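Local atomic coordinates of nitrophorin Cim l NP (Cimex lectularius, PDB entry 2IMQ), a protein that carries nitric oxide on a cysteine-ligated heme in bed bug saliva and delivers it to the victim during feeding, causing vasodilation. Residues Q6-T11 and T36-A41; L86-L91 and T120-Y125; N126-F131 and D161-L166; D243-K248 and V274-R279. One frame throughout, in Å; residues are numbered along the deposited sequence.

Interaction 1. Residues Q6-T11 and T36-A41; sequences QLSVHT and TPDVIA
The imidazole of His10 carries the pyrrolidine ring of Pro37 on one face: Pro37 CG stands 3.6 Å from the His10 ring centroid and only 8° off the ring normal, a CH-pi contact over the centre, while Pro37 CB reaches CD2 of His10. At the rim of that ring, ND1 of His10 is hydrogen-bonded to the carbonyl oxygen of Leu29, which probably helps to fix the ring's rotation. The Asp38 side chain crosses that of Leu7 at about a right angle, its carboxylate carbon CG 3.5 Å from Leu7 CD2. Asp38 OD2 accepts the backbone N-H of Ser8 through the anti lone pair at 2.8 Å, a nearly straight bond (170°), and OD1 is held by NE2 of His94. Ser8 OG, turned between its own N and carbonyl carbon (chi1 59°), receives the N-H of Asp38 (N to OG 3.2 Å), so backbone and side chains grip each other in both directions just before the strand pairing begins. From there the ladder is parallel: Val39 N to Ser8 O, His10 N to Val39 O at 2.9 Å, and Ala41 N to His10 O. Val9, Val39, Thr11 and Ala41 point to one face of the sheet, His10 and Ile40 to the other. Strand 6-17, helix 26-29 and strand 39-46 form a beta-alpha-beta unit; its two strands are flanked in the sheet by strand 274-281 beside 6-17 and strand 84-91 beside 39-46, and the valine face packs on Phe131 of strand 127-135.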
# COMPACT_ATOMS: atom_id res chain seq x y z
N GLN A 6 -14.73 12.02 -12.73
CA GLN A 6 -14.10 10.95 -11.94
C GLN A 6 -12.70 10.61 -12.42
O GLN A 6 -12.34 10.86 -13.57
CB GLN A 6 -14.94 9.67 -11.98
CG GLN A 6 -16.35 9.86 -11.50
CD GLN A 6 -17.14 8.57 -11.45
OE1 GLN A 6 -17.30 7.90 -12.47
NE2 GLN A 6 -17.65 8.21 -10.25
N LEU A 7 -11.92 10.00 -11.53
CA LEU A 7 -10.64 9.49 -11.88
C LEU A 7 -10.53 8.09 -11.29
O LEU A 7 -11.19 7.76 -10.27
CB LEU A 7 -9.52 10.40 -11.36
CG LEU A 7 -9.46 11.83 -11.92
CD1 LEU A 7 -8.55 12.70 -11.14
CD2 LEU A 7 -9.05 11.77 -13.38
N SER A 8 -9.67 7.29 -11.90
CA SER A 8 -9.33 5.95 -11.35
C SER A 8 -7.92 5.89 -10.80
O SER A 8 -7.01 6.55 -11.29
CB SER A 8 -9.52 4.88 -12.39
OG SER A 8 -8.72 5.11 -13.50
N VAL A 9 -7.78 5.14 -9.73
CA VAL A 9 -6.53 5.00 -9.02
C VAL A 9 -6.31 3.53 -8.81
O VAL A 9 -7.24 2.83 -8.39
CB VAL A 9 -6.57 5.69 -7.59
CG1 VAL A 9 -5.24 5.51 -6.83
CG2 VAL A 9 -6.98 7.12 -7.73
N HIS A 10 -5.12 3.05 -9.15
CA HIS A 10 -4.65 1.70 -8.77
C HIS A 10 -3.55 1.85 -7.75
O HIS A 10 -2.66 2.68 -7.93
CB HIS A 10 -4.10 0.93 -9.98
CG HIS A 10 -5.15 0.50 -10.96
ND1 HIS A 10 -4.89 -0.43 -11.96
CD2 HIS A 10 -6.45 0.86 -11.09
CE1 HIS A 10 -6.00 -0.60 -12.67
NE2 HIS A 10 -6.95 0.18 -12.18
N THR A 11 -3.62 1.05 -6.71
CA THR A 11 -2.53 0.95 -5.76
C THR A 11 -2.08 -0.48 -5.64
O THR A 11 -2.90 -1.41 -5.72
CB THR A 11 -2.97 1.47 -4.35
OG1 THR A 11 -3.99 0.64 -3.79
CG2 THR A 11 -3.51 2.89 -4.44
N THR A 36 -6.75 1.68 -17.90
CA THR A 36 -5.87 2.81 -18.04
C THR A 36 -6.09 3.78 -16.86
O THR A 36 -6.64 4.87 -17.02
CB THR A 36 -6.18 3.53 -19.38
OG1 THR A 36 -7.59 3.73 -19.52
CG2 THR A 36 -5.87 2.65 -20.54
N PRO A 37 -5.67 3.41 -15.65
CA PRO A 37 -5.98 4.25 -14.52
C PRO A 37 -5.29 5.56 -14.59
O PRO A 37 -4.20 5.68 -15.14
CB PRO A 37 -5.45 3.46 -13.34
CG PRO A 37 -4.42 2.59 -13.88
CD PRO A 37 -4.94 2.21 -15.26
N ASP A 38 -5.88 6.59 -14.00
CA ASP A 38 -5.27 7.91 -13.99
C ASP A 38 -4.06 8.06 -13.10
O ASP A 38 -3.11 8.75 -13.45
CB ASP A 38 -6.35 8.93 -13.64
CG ASP A 38 -7.49 8.89 -14.59
OD1 ASP A 38 -7.27 9.25 -15.79
OD2 ASP A 38 -8.60 8.41 -14.27
N VAL A 39 -4.09 7.37 -11.95
CA VAL A 39 -3.02 7.44 -10.97
C VAL A 39 -2.66 6.01 -10.56
O VAL A 39 -3.55 5.17 -10.41
CB VAL A 39 -3.49 8.22 -9.71
CG1 VAL A 39 -2.41 8.20 -8.66
CG2 VAL A 39 -3.94 9.60 -10.16
N ILE A 40 -1.37 5.77 -10.44
CA ILE A 40 -0.89 4.47 -9.91
C ILE A 40 0.12 4.72 -8.81
O ILE A 40 1.03 5.54 -8.95
CB ILE A 40 -0.17 3.67 -11.04
CG1 ILE A 40 -1.09 3.34 -12.20
CG2 ILE A 40 0.38 2.39 -10.51
CD1 ILE A 40 -0.36 2.76 -13.43
N ALA A 41 -0.05 4.02 -7.69
CA ALA A 41 0.89 4.12 -6.59
C ALA A 41 1.40 2.71 -6.26
O ALA A 41 0.61 1.76 -6.24
CB ALA A 41 0.26 4.73 -5.39

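Interaction 2. Residues L86-L91 and T120-Y125; sequences LTVYCL and TSFTIY. With HEM (protoporphyrin IX containing Fe), chain B.
With chi1 at -177°, Val88 turns CG1 opposite its own N and onto CE2 of Phe122, 3.7 Å away; the Phe122 ring is swung between its own N and carbonyl carbon (chi1 67°) and descends from the facing strand. This is the interior of a beta-sandwich of the DNase I-like fold, strand 84-91 of one sheet lying over strand 116-124 of the other; the axes of residues 86-91 and 120-124 approach to 8.7 Å. The second methyl of Val88, CG2, meets CG2 of Thr120 tip to tip at 3.9 Å. Leu86 slides past Thr120 in the opposite direction. Further along, Cys90 SG touches CD1 of Ile124 at 4.0 Å and approaches the Phe122 ring obliquely, a sulfur-aromatic contact with SG 5.5 Å from the centroid. Phe122 is also packed against Phe129, their planes almost parallel. A water bridges the sheets at one end, donating to Leu86 O and bonded to Thr120 OG1, which has Thr104 OG1 as a further partner. Thr87 and Tyr89, pointing away from this interface, meet the heme: Thr87 OG1 lies beside the propionate-bearing rim, and Tyr89 OH donates to propionate oxygen O2A at 2.6 Å, the oxygen lying in the plane of the tyrosine ring.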
# COMPACT_ATOMS: atom_id res chain seq x y z
N LEU A 86 8.09 4.16 -2.07
CA LEU A 86 6.79 4.61 -2.54
C LEU A 86 7.00 5.37 -3.83
O LEU A 86 7.79 6.31 -3.89
CB LEU A 86 6.13 5.56 -1.55
CG LEU A 86 4.75 6.14 -1.89
CD1 LEU A 86 3.68 5.04 -2.06
CD2 LEU A 86 4.36 7.17 -0.86
N THR A 87 6.24 4.98 -4.85
CA THR A 87 6.27 5.64 -6.15
C THR A 87 4.85 6.00 -6.52
O THR A 87 3.95 5.17 -6.41
CB THR A 87 6.91 4.73 -7.19
OG1 THR A 87 8.18 4.28 -6.73
CG2 THR A 87 7.13 5.50 -8.49
N VAL A 88 4.66 7.22 -7.08
CA VAL A 88 3.37 7.64 -7.57
C VAL A 88 3.52 8.08 -9.03
O VAL A 88 4.41 8.88 -9.31
CB VAL A 88 2.78 8.79 -6.70
CG1 VAL A 88 1.43 9.14 -7.20
CG2 VAL A 88 2.69 8.33 -5.23
N TYR A 89 2.65 7.56 -9.87
CA TYR A 89 2.58 7.91 -11.29
C TYR A 89 1.22 8.51 -11.56
O TYR A 89 0.20 8.13 -10.97
CB TYR A 89 2.72 6.65 -12.16
CG TYR A 89 3.96 5.88 -11.99
CD1 TYR A 89 4.01 4.82 -11.12
CD2 TYR A 89 5.11 6.19 -12.69
CE1 TYR A 89 5.16 4.07 -10.98
CE2 TYR A 89 6.26 5.45 -12.55
CZ TYR A 89 6.29 4.36 -11.68
OH TYR A 89 7.44 3.65 -11.49
N CYS A 90 1.19 9.46 -12.53
CA CYS A 90 -0.07 10.01 -12.95
C CYS A 90 -0.02 10.22 -14.44
O CYS A 90 1.03 10.54 -14.97
CB CYS A 90 -0.32 11.33 -12.23
SG CYS A 90 -1.92 12.19 -12.58
N LEU A 91 -1.14 10.04 -15.11
CA LEU A 91 -1.17 10.34 -16.56
C LEU A 91 -0.78 11.78 -16.77
O LEU A 91 -1.30 12.69 -16.11
CB LEU A 91 -2.52 10.03 -17.16
CG LEU A 91 -2.91 8.55 -17.33
CD1 LEU A 91 -4.31 8.44 -17.79
CD2 LEU A 91 -1.97 7.79 -18.22
N THR A 120 3.37 11.11 -0.08
CA THR A 120 3.50 11.90 -1.32
C THR A 120 2.15 12.43 -1.66
O THR A 120 1.16 11.69 -1.74
CB THR A 120 4.06 10.99 -2.43
OG1 THR A 120 5.41 10.65 -2.14
CG2 THR A 120 4.05 11.67 -3.80
N SER A 121 2.09 13.75 -1.93
CA SER A 121 0.85 14.43 -2.20
C SER A 121 0.98 15.33 -3.43
O SER A 121 2.03 15.81 -3.75
CB SER A 121 0.44 15.32 -1.01
OG SER A 121 0.29 14.57 0.19
N PHE A 122 -0.13 15.56 -4.07
CA PHE A 122 -0.18 16.39 -5.32
C PHE A 122 -1.59 16.75 -5.64
O PHE A 122 -2.56 16.12 -5.18
CB PHE A 122 0.46 15.62 -6.50
CG PHE A 122 -0.33 14.40 -6.92
CD1 PHE A 122 -1.27 14.50 -7.92
CD2 PHE A 122 -0.12 13.13 -6.32
CE1 PHE A 122 -2.01 13.44 -8.31
CE2 PHE A 122 -0.88 12.04 -6.71
CZ PHE A 122 -1.82 12.19 -7.69
N THR A 123 -1.73 17.81 -6.44
CA THR A 123 -3.04 18.30 -6.74
C THR A 123 -3.28 18.26 -8.23
O THR A 123 -2.44 18.70 -9.01
CB THR A 123 -3.12 19.77 -6.26
OG1 THR A 123 -3.12 19.80 -4.82
CG2 THR A 123 -4.41 20.40 -6.69
N ILE A 124 -4.43 17.73 -8.63
CA ILE A 124 -4.90 17.79 -10.01
C ILE A 124 -6.35 18.21 -9.99
O ILE A 124 -7.13 17.77 -9.16
CB ILE A 124 -4.67 16.46 -10.84
CG1 ILE A 124 -5.24 15.23 -10.14
CG2 ILE A 124 -3.20 16.28 -11.05
CD1 ILE A 124 -5.19 13.97 -11.01
N TYR A 125 -6.70 19.11 -10.92
CA TYR A 125 -8.05 19.61 -11.01
C TYR A 125 -8.52 20.20 -9.69
O TYR A 125 -9.68 20.03 -9.27
CB TYR A 125 -8.98 18.54 -11.54
CG TYR A 125 -8.50 17.92 -12.84
CD1 TYR A 125 -8.05 16.61 -12.90
CD2 TYR A 125 -8.55 18.64 -14.04
CE1 TYR A 125 -7.63 16.05 -14.07
CE2 TYR A 125 -8.12 18.08 -15.23
CZ TYR A 125 -7.68 16.79 -15.26
OH TYR A 125 -7.28 16.23 -16.45
CHA HEM B . 13.05 2.35 -7.69
CHB HEM B . 9.56 -0.98 -7.25
CHC HEM B . 12.67 -3.92 -5.04
CHD HEM B . 16.06 -0.57 -5.16
C1A HEM B . 11.85 1.72 -7.81
C2A HEM B . 10.67 2.23 -8.46
C3A HEM B . 9.70 1.29 -8.29
C4A HEM B . 10.25 0.18 -7.57
CMA HEM B . 8.28 1.37 -8.84
CAA HEM B . 10.51 3.57 -9.22
CBA HEM B . 10.75 3.17 -10.70
CGA HEM B . 10.72 4.39 -11.61
O1A HEM B . 11.72 5.11 -11.66
O2A HEM B . 9.72 4.61 -12.34
C1B HEM B . 10.12 -2.06 -6.63
C2B HEM B . 9.43 -3.30 -6.34
C3B HEM B . 10.27 -4.12 -5.74
C4B HEM B . 11.53 -3.44 -5.63
CMB HEM B . 8.00 -3.41 -6.76
CAB HEM B . 10.04 -5.53 -5.22
CBB HEM B . 9.03 -6.28 -5.68
C1C HEM B . 13.89 -3.34 -4.89
C2C HEM B . 15.04 -3.87 -4.21
C3C HEM B . 16.00 -2.95 -4.31
C4C HEM B . 15.45 -1.78 -4.91
CMC HEM B . 15.21 -5.30 -3.67
CAC HEM B . 17.42 -3.06 -3.78
CBC HEM B . 17.68 -3.25 -2.49
C1D HEM B . 15.53 0.52 -5.80
C2D HEM B . 16.23 1.78 -5.94
C3D HEM B . 15.32 2.66 -6.74
C4D HEM B . 14.14 1.89 -7.00
CMD HEM B . 17.62 2.13 -5.43
CAD HEM B . 15.67 4.11 -7.12
CBD HEM B . 16.79 4.02 -8.15
CGD HEM B . 16.97 5.34 -8.84
O1D HEM B . 17.89 5.40 -9.72
O2D HEM B . 16.21 6.29 -8.50
NA HEM B . 11.58 0.46 -7.28
NB HEM B . 11.40 -2.17 -6.16
NC HEM B . 14.16 -2.06 -5.27
ND HEM B . 14.29 0.64 -6.42
FE HEM B . 12.92 -0.84 -6.41
O HOH W 1 7.38 9.00 -3.24

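Interaction 3. Residues N126-F131 and D161-L166; sequences NKRFSF and DPSDFL
Parallel pairing of strands 127-135 and 165-169 in the five-stranded sheet begins here, and Asp164, the residue just before strand 165-169, bonds back to Arg128. OD1 of Asp164 accepts the backbone N-H of Arg128 at 2.9 Å in an almost straight bond (175°), met on the anti side and 19° out of the carboxylate plane; OD2 turns to the hydroxyl of Thr251. Going the other way, Arg128 O takes the N-H of Phe165 at 3.0 Å in the carbonyl plane and a weak bond from Asp164 N. The next rung joins Ser130 N to Phe165 O. Thus Phe129 pairs with Phe165 on one face of the sheet and Ser130 with Leu166 on the other. In this beta-sandwich of the DNase I-like fold, the first of these faces looks toward the opposite sheet, where Phe129 rests on Leu7 and Val9 of strand 6-17. Phe165 CD1 lies over one face of the Phe129 ring, offset toward the rim and 3.5 Å from Phe129 CZ; the planes are inclined at 38°. Phe165 CB adds a CH-pi contact to the same face. Beside this pair the aliphatic start of Lys127 leans on the Phe165 ring, CB to CE1 3.7 Å; the bend at chi2 lays Lys127 CD against the Asp164 carboxylate, and only the end of the chain leads away. On the reverse face the hydroxyls of Ser130 and Ser163, both anti to their carbonyl carbons, share a short hydrogen bond of 2.6 Å between their OG atoms, either able to donate. Ser121 OG bonds to Ser130 OG as well, drawing strand 116-124 into this small hydroxyl chain.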
# COMPACT_ATOMS: atom_id res chain seq x y z
N ASN A 126 -7.59 20.84 -9.01
CA ASN A 126 -7.84 21.46 -7.75
C ASN A 126 -8.30 20.53 -6.61
O ASN A 126 -8.86 20.98 -5.65
CB ASN A 126 -8.85 22.59 -7.94
CG ASN A 126 -8.76 23.60 -6.85
OD1 ASN A 126 -7.67 23.94 -6.40
ND2 ASN A 126 -9.93 24.07 -6.38
N LYS A 127 -8.00 19.24 -6.74
CA LYS A 127 -8.23 18.24 -5.70
C LYS A 127 -6.90 17.66 -5.27
O LYS A 127 -6.08 17.31 -6.12
CB LYS A 127 -9.11 17.13 -6.24
CG LYS A 127 -10.47 17.54 -6.71
CD LYS A 127 -11.30 18.11 -5.61
CE LYS A 127 -12.54 18.84 -6.15
NZ LYS A 127 -12.36 20.30 -5.99
N ARG A 128 -6.73 17.53 -3.95
CA ARG A 128 -5.46 17.08 -3.39
C ARG A 128 -5.49 15.61 -3.05
O ARG A 128 -6.36 15.16 -2.35
CB ARG A 128 -5.03 17.86 -2.15
CG ARG A 128 -3.59 17.60 -1.76
CD ARG A 128 -2.83 18.79 -1.57
NE ARG A 128 -1.44 18.62 -1.26
CZ ARG A 128 -0.45 18.85 -2.08
NH1 ARG A 128 -0.67 19.13 -3.36
NH2 ARG A 128 0.80 18.76 -1.63
N PHE A 129 -4.54 14.89 -3.64
CA PHE A 129 -4.30 13.45 -3.38
C PHE A 129 -3.13 13.28 -2.43
O PHE A 129 -2.13 13.98 -2.57
CB PHE A 129 -3.94 12.71 -4.68
CG PHE A 129 -5.07 12.52 -5.61
CD1 PHE A 129 -5.54 13.58 -6.40
CD2 PHE A 129 -5.68 11.29 -5.75
CE1 PHE A 129 -6.59 13.41 -7.28
CE2 PHE A 129 -6.72 11.11 -6.62
CZ PHE A 129 -7.18 12.19 -7.41
N SER A 130 -3.23 12.32 -1.50
CA SER A 130 -2.11 11.94 -0.67
C SER A 130 -2.06 10.42 -0.65
O SER A 130 -3.06 9.79 -0.48
CB SER A 130 -2.24 12.46 0.79
OG SER A 130 -2.20 13.89 0.85
N PHE A 131 -0.86 9.95 -0.82
CA PHE A 131 -0.50 8.52 -0.71
C PHE A 131 0.53 8.30 0.37
O PHE A 131 1.59 8.92 0.35
CB PHE A 131 0.05 7.99 -2.04
CG PHE A 131 -0.97 7.96 -3.13
CD1 PHE A 131 -1.27 9.11 -3.86
CD2 PHE A 131 -1.74 6.84 -3.34
CE1 PHE A 131 -2.24 9.07 -4.83
CE2 PHE A 131 -2.70 6.81 -4.31
CZ PHE A 131 -2.97 7.93 -5.04
N ASP A 161 -6.06 21.45 6.92
CA ASP A 161 -6.62 21.45 5.58
C ASP A 161 -6.42 20.06 5.01
O ASP A 161 -5.43 19.84 4.29
CB ASP A 161 -5.84 22.41 4.72
CG ASP A 161 -6.54 22.74 3.42
OD1 ASP A 161 -7.63 22.17 3.12
OD2 ASP A 161 -6.07 23.60 2.64
N PRO A 162 -7.32 19.13 5.31
CA PRO A 162 -7.06 17.74 4.95
C PRO A 162 -7.24 17.51 3.46
O PRO A 162 -7.98 18.23 2.77
CB PRO A 162 -8.06 16.98 5.78
CG PRO A 162 -9.22 17.89 5.95
CD PRO A 162 -8.57 19.26 6.07
N SER A 163 -6.55 16.51 2.93
CA SER A 163 -6.57 16.21 1.50
C SER A 163 -7.95 15.72 1.06
O SER A 163 -8.74 15.22 1.86
CB SER A 163 -5.51 15.13 1.17
OG SER A 163 -4.18 15.51 1.53
N ASP A 164 -8.25 15.83 -0.24
CA ASP A 164 -9.52 15.36 -0.77
C ASP A 164 -9.57 13.82 -0.90
O ASP A 164 -10.57 13.20 -0.62
CB ASP A 164 -9.78 15.94 -2.15
CG ASP A 164 -10.01 17.41 -2.10
OD1 ASP A 164 -9.02 18.17 -2.29
OD2 ASP A 164 -11.12 17.87 -1.76
N PHE A 165 -8.48 13.23 -1.39
CA PHE A 165 -8.39 11.75 -1.58
C PHE A 165 -7.12 11.23 -0.94
O PHE A 165 -6.02 11.70 -1.26
CB PHE A 165 -8.36 11.43 -3.08
CG PHE A 165 -9.49 12.08 -3.86
CD1 PHE A 165 -9.24 13.10 -4.74
CD2 PHE A 165 -10.78 11.64 -3.73
CE1 PHE A 165 -10.30 13.67 -5.47
CE2 PHE A 165 -11.83 12.17 -4.44
CZ PHE A 165 -11.58 13.21 -5.30
N LEU A 166 -7.28 10.27 -0.03
CA LEU A 166 -6.18 9.72 0.72
C LEU A 166 -6.16 8.23 0.64
O LEU A 166 -7.19 7.56 0.76
CB LEU A 166 -6.23 10.11 2.17
CG LEU A 166 -6.20 11.64 2.40
CD1 LEU A 166 -7.54 12.05 2.63
CD2 LEU A 166 -5.24 11.98 3.51

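Interaction 4. Residues D243-K248 and V274-R279; sequences DRALYK and VLAKFR
Tyr247 and Phe278 form the aromatic end of the contact: Phe278 turns an edge toward the face of Tyr247 in an offset edge-to-face pair, centroids 5.6 Å apart and planes at 64°. The touching atoms are CE2 of Phe278 and CD2 of Tyr247, 3.6 Å apart. The tyrosine ring is brought there by its first torsion (chi1 65°), with CG between the backbone N and the carbonyl carbon. Midway along the strands the packing rests on small side chains. The methyl carbons of Ala245 and Ala276 meet at 3.9 Å, and Ala245 CB also lies at the edge of the Phe278 ring, near its plane, 4.4 Å from CZ. At the far end Val274 CG2, anti to its carbonyl carbon, sits 3.5 Å from Asp243 O and also touches Asp243 CB. The Asp243 carboxylate leads away from Val274; although buried, its two oxygens are satisfied by strand 6-17, OD1 by the Ser13 hydroxyl and OD2 by the N-H of Asn15. The backbones diverge along the contact, from 6.1 Å between the CA atoms of Asp243 and Val274 to 9.4 Å between those of Tyr247 and Phe278. The looser side lies at this wider end, where Tyr247 is partly exposed. Phe278, still buried, also meets the ring of Phe167. Face-to-face packing of two sheets through alternating inward side chains, here strand 243-248 against strand 274-281, is the hallmark of a beta-sandwich, the core of the DNase I-like fold.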
# COMPACT_ATOMS: atom_id res chain seq x y z
N ASP A 243 -0.24 -6.89 3.66
CA ASP A 243 -0.44 -5.70 2.78
C ASP A 243 -1.90 -5.30 2.76
O ASP A 243 -2.77 -6.15 2.52
CB ASP A 243 0.04 -6.03 1.37
CG ASP A 243 1.55 -6.02 1.31
OD1 ASP A 243 2.12 -4.88 1.25
OD2 ASP A 243 2.27 -7.06 1.36
N ARG A 244 -2.19 -4.02 2.98
CA ARG A 244 -3.51 -3.50 3.06
C ARG A 244 -3.57 -2.22 2.27
O ARG A 244 -2.58 -1.53 2.07
CB ARG A 244 -3.93 -3.20 4.52
CG ARG A 244 -3.59 -4.28 5.52
CD ARG A 244 -4.36 -5.59 5.37
NE ARG A 244 -5.67 -5.53 5.97
CZ ARG A 244 -5.95 -5.89 7.21
NH1 ARG A 244 -5.01 -6.39 8.01
NH2 ARG A 244 -7.19 -5.73 7.66
N ALA A 245 -4.79 -1.89 1.85
CA ALA A 245 -5.10 -0.56 1.28
C ALA A 245 -6.24 0.04 2.03
O ALA A 245 -7.31 -0.57 2.15
CB ALA A 245 -5.48 -0.69 -0.20
N LEU A 246 -6.02 1.24 2.54
CA LEU A 246 -7.03 2.00 3.26
C LEU A 246 -7.25 3.29 2.49
O LEU A 246 -6.35 3.84 1.85
CB LEU A 246 -6.55 2.37 4.66
CG LEU A 246 -6.12 1.24 5.53
CD1 LEU A 246 -5.67 1.80 6.88
CD2 LEU A 246 -7.20 0.17 5.67
N TYR A 247 -8.47 3.79 2.57
CA TYR A 247 -8.82 5.05 1.91
C TYR A 247 -9.69 5.92 2.76
O TYR A 247 -10.38 5.44 3.64
CB TYR A 247 -9.56 4.78 0.59
CG TYR A 247 -10.90 4.12 0.68
CD1 TYR A 247 -12.10 4.89 0.69
CD2 TYR A 247 -11.05 2.77 0.76
CE1 TYR A 247 -13.36 4.28 0.76
CE2 TYR A 247 -12.30 2.17 0.80
CZ TYR A 247 -13.45 2.91 0.82
OH TYR A 247 -14.67 2.23 0.87
N LYS A 248 -9.64 7.22 2.46
CA LYS A 248 -10.43 8.20 3.18
C LYS A 248 -10.47 9.44 2.32
O LYS A 248 -9.56 9.71 1.56
CB LYS A 248 -9.73 8.57 4.52
CG LYS A 248 -10.51 9.32 5.56
CD LYS A 248 -9.66 9.41 6.85
CE LYS A 248 -10.43 10.20 7.87
NZ LYS A 248 -9.76 10.30 9.13
N VAL A 274 -0.87 -6.94 -2.99
CA VAL A 274 -2.25 -6.59 -2.93
C VAL A 274 -2.53 -5.40 -3.80
O VAL A 274 -1.91 -4.35 -3.64
CB VAL A 274 -2.69 -6.37 -1.46
CG1 VAL A 274 -4.09 -5.83 -1.38
CG2 VAL A 274 -2.68 -7.65 -0.68
N LEU A 275 -3.49 -5.56 -4.72
CA LEU A 275 -3.85 -4.58 -5.69
C LEU A 275 -5.26 -4.06 -5.44
O LEU A 275 -6.22 -4.86 -5.34
CB LEU A 275 -3.82 -5.26 -7.08
CG LEU A 275 -4.31 -4.46 -8.26
CD1 LEU A 275 -3.47 -3.17 -8.49
CD2 LEU A 275 -4.29 -5.30 -9.47
N ALA A 276 -5.40 -2.75 -5.32
CA ALA A 276 -6.69 -2.14 -5.16
C ALA A 276 -6.92 -1.20 -6.31
O ALA A 276 -5.99 -0.57 -6.82
CB ALA A 276 -6.83 -1.38 -3.82
N LYS A 277 -8.17 -1.09 -6.69
CA LYS A 277 -8.60 -0.24 -7.78
C LYS A 277 -9.76 0.56 -7.25
O LYS A 277 -10.69 0.02 -6.65
CB LYS A 277 -9.03 -1.03 -9.04
CG LYS A 277 -7.98 -1.99 -9.55
CD LYS A 277 -8.47 -2.76 -10.78
CE LYS A 277 -7.47 -3.81 -11.19
NZ LYS A 277 -7.96 -4.49 -12.45
N PHE A 278 -9.70 1.87 -7.47
CA PHE A 278 -10.73 2.80 -6.98
C PHE A 278 -11.19 3.72 -8.07
O PHE A 278 -10.41 4.05 -8.96
CB PHE A 278 -10.15 3.70 -5.89
CG PHE A 278 -9.54 2.95 -4.74
CD1 PHE A 278 -8.19 2.62 -4.77
CD2 PHE A 278 -10.28 2.67 -3.62
CE1 PHE A 278 -7.62 1.96 -3.69
CE2 PHE A 278 -9.65 2.02 -2.51
CZ PHE A 278 -8.35 1.65 -2.61
N ARG A 279 -12.40 4.20 -7.90
CA ARG A 279 -12.90 5.32 -8.69
C ARG A 279 -13.25 6.45 -7.72
O ARG A 279 -13.99 6.23 -6.77
CB ARG A 279 -14.12 4.90 -9.45
CG ARG A 279 -14.78 5.95 -10.30
CD ARG A 279 -16.04 5.39 -10.98
NE ARG A 279 -15.72 4.25 -11.82
CZ ARG A 279 -16.45 3.15 -11.95
NH1 ARG A 279 -17.59 3.00 -11.26
NH2 ARG A 279 -16.04 2.18 -12.76

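How the interactions relate
From the N terminus, interaction 1 closes a loop of 24 residues through helix 26-29 and sets strands 6-17 and 39-46 side by side. Interaction 2 then spans 28 residues and crosses from one sheet to the other. Interaction 3 follows at once, with 29 residues between its segments, and lies within the second sheet; interaction 4, closing 25 residues, crosses between sheets again. The four run in series, none nested or interleaved. Backbone bonds join them laterally: Ile40 to Tyr89, Val9 to Phe278, Phe122 to Phe129, and Leu166 to Lys248. Side-chain packing across the sandwich ties interaction 3 to interaction 1.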